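Local structure of lactococcus lactis MG1363 DpsA (Lactococcus lactis, 1ZS3) at residues L38-N42 against E68-F72. The protein probably protects the cell under oxidative stress as a twelve-subunit, DNA-binding member of the Dps family. Sequence-based numbering, arbitrary orientation.
Sequences LFIEN and EVEYF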
loop_
_atom_site.group_PDB
_atom_site.type_symbol
_atom_site.label_atom_id
_atom_site.label_comp_id
_atom_site.label_asym_id
_atom_site.label_seq_id
_atom_site.Cartn_x
_atom_site.Cartn_y
_atom_site.Cartn_z
ATOM N N LEU A 38 4.323 31.057 14.142
ATOM C CA LEU A 38 4.106 29.916 13.273
ATOM C C LEU A 38 3.265 30.330 12.088
ATOM O O LEU A 38 3.600 30.005 10.961
ATOM C CB LEU A 38 3.444 28.757 14.007
ATOM C CG LEU A 38 4.384 27.988 14.925
ATOM C CD1 LEU A 38 3.552 27.017 15.699
ATOM C CD2 LEU A 38 5.514 27.298 14.143
ATOM N N PHE A 39 2.170 31.036 12.351
ATOM C CA PHE A 39 1.227 31.352 11.296
ATOM C C PHE A 39 1.718 32.426 10.381
ATOM O O PHE A 39 1.386 32.402 9.188
ATOM C CB PHE A 39 -0.137 31.707 11.847
ATOM C CG PHE A 39 -1.229 31.110 11.061
ATOM C CD1 PHE A 39 -1.873 29.971 11.486
ATOM C CD2 PHE A 39 -1.555 31.636 9.847
ATOM C CE1 PHE A 39 -2.867 29.415 10.740
ATOM C CE2 PHE A 39 -2.548 31.072 9.076
ATOM C CZ PHE A 39 -3.208 29.963 9.529
ATOM N N ILE A 40 2.528 33.362 10.876
ATOM C CA ILE A 40 2.965 34.435 10.002
ATOM C C ILE A 40 4.077 33.891 9.140
ATOM O O ILE A 40 4.116 34.214 7.972
ATOM C CB ILE A 40 3.327 35.753 10.825
ATOM C CG1 ILE A 40 2.242 36.797 10.616
ATOM C CG2 ILE A 40 4.631 36.355 10.403
ATOM C CD1 ILE A 40 0.891 36.345 11.061
ATOM N N GLU A 41 4.967 33.076 9.699
ATOM C CA GLU A 41 5.914 32.305 8.888
ATOM C C GLU A 41 5.190 31.497 7.821
ATOM O O GLU A 41 5.596 31.526 6.699
ATOM C CB GLU A 41 6.723 31.354 9.743
ATOM C CG GLU A 41 8.052 31.056 9.111
ATOM C CD GLU A 41 9.080 32.126 9.351
ATOM O OE1 GLU A 41 9.464 32.799 8.370
ATOM O OE2 GLU A 41 9.492 32.285 10.520
ATOM N N ASN A 42 4.125 30.798 8.156
ATOM C CA ASN A 42 3.327 30.090 7.175
ATOM C C ASN A 42 3.035 30.916 5.930
ATOM O O ASN A 42 3.151 30.437 4.795
ATOM C CB ASN A 42 2.020 29.584 7.811
ATOM C CG ASN A 42 1.121 28.889 6.828
ATOM O OD1 ASN A 42 -0.069 29.153 6.775
ATOM N ND2 ASN A 42 1.689 27.981 6.062
ATOM N N GLU A 68 4.527 24.004 9.538
ATOM C CA GLU A 68 4.280 25.081 10.504
ATOM C C GLU A 68 2.797 25.087 10.877
ATOM O O GLU A 68 2.470 25.276 12.032
ATOM C CB GLU A 68 4.771 26.426 9.961
ATOM C CG GLU A 68 6.299 26.523 9.743
ATOM C CD GLU A 68 7.119 26.991 10.938
ATOM O OE1 GLU A 68 7.266 28.214 11.106
ATOM O OE2 GLU A 68 7.664 26.153 11.691
ATOM N N VAL A 69 1.907 24.817 9.943
ATOM C CA VAL A 69 0.495 24.648 10.246
ATOM C C VAL A 69 0.232 23.373 11.049
ATOM O O VAL A 69 -0.706 23.318 11.827
ATOM C CB VAL A 69 -0.292 24.568 8.947
ATOM C CG1 VAL A 69 -1.777 24.183 9.180
ATOM C CG2 VAL A 69 -0.177 25.872 8.180
ATOM N N GLU A 70 1.019 22.347 10.791
ATOM C CA GLU A 70 0.919 21.087 11.480
ATOM C C GLU A 70 1.242 21.243 12.956
ATOM O O GLU A 70 0.612 20.608 13.807
ATOM C CB GLU A 70 1.869 20.080 10.867
ATOM C CG GLU A 70 1.219 18.951 10.066
ATOM C CD GLU A 70 2.262 18.087 9.333
ATOM O OE1 GLU A 70 3.083 17.388 10.010
ATOM O OE2 GLU A 70 2.275 18.119 8.084
ATOM N N TYR A 71 2.261 22.041 13.244
ATOM C CA TYR A 71 2.676 22.328 14.595
ATOM C C TYR A 71 1.679 23.304 15.226
ATOM O O TYR A 71 1.470 23.274 16.434
ATOM C CB TYR A 71 4.115 22.890 14.621
ATOM C CG TYR A 71 5.152 21.804 14.576
ATOM C CD1 TYR A 71 5.193 20.853 15.560
ATOM C CD2 TYR A 71 6.067 21.710 13.530
ATOM C CE1 TYR A 71 6.100 19.853 15.528
ATOM C CE2 TYR A 71 6.992 20.693 13.494
ATOM C CZ TYR A 71 6.985 19.758 14.498
ATOM O OH TYR A 71 7.864 18.704 14.535
ATOM N N PHE A 72 1.068 24.179 14.407
ATOM C CA PHE A 72 0.052 25.083 14.892
ATOM C C PHE A 72 -1.039 24.253 15.545
ATOM O O PHE A 72 -1.367 24.467 16.724
ATOM C CB PHE A 72 -0.510 25.982 13.783
ATOM C CG PHE A 72 -1.382 27.059 14.299
ATOM C CD1 PHE A 72 -2.757 26.863 14.402
ATOM C CD2 PHE A 72 -0.836 28.234 14.791
ATOM C CE1 PHE A 72 -3.606 27.872 14.907
ATOM C CE2 PHE A 72 -1.667 29.255 15.305
ATOM C CZ PHE A 72 -3.054 29.074 15.360
#
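With CG of Phe-72 swung anti to its backbone N (chi1 -170°), the ring lies against helix 27-51 and offers one face to Phe-39. The side chain of Leu-38 leaves helix 27-51 with CG anti to the carbonyl carbon (chi1 -76°), which lays its two methyls against helix 55-81. The two aromatic rings form a T-shaped (edge-to-face) pair: CD1 of Phe-39 stands over the centre of the Phe-72 ring, 3.9 Å from Phe-72 CD2, with the planes 83° apart. Leu-38 divides its contacts by branch. Leu-38 CD1 rests on the backbone, 4.0 Å from Phe-72 N, whereas Leu-38 CD2 lies against the carboxylate of Glu-68, 3.5 Å from Glu-68 OE2; Leu-38 CB meets the edge of the Phe-72 ring. The Glu-68 side chain crosses Leu-38 at about a right angle, and Glu-68 OE1 lies 3.5 Å from Glu-41 CB. On the Phe-39 side, one methyl of Val-69, CG2, sits 3.5 Å from Asn-42 ND2 and also touches CG and OD1 of that amide, a van der Waals contact. The segments run nearly antiparallel, their axes 9.1 Å apart, within the four-helix bundle characteristic of Dps proteins. A neighbouring subunit packs Thr-46 on Phe-72 and Ile-43 on Phe-39, placing the aromatic side of the contact at a subunit interface. The contact thus joins two helices through apolar and aromatic packing while bringing two buried carboxylates together, with Glu-41 OE2 4.7 Å from Glu-68 OE1. Gln-125 NE2, from helix 111-138, is hydrogen-bonded to both of these oxygens, so that one amide links three helices of the bundle, and Asp-121 of the same helix sets a third acid close to Glu-41.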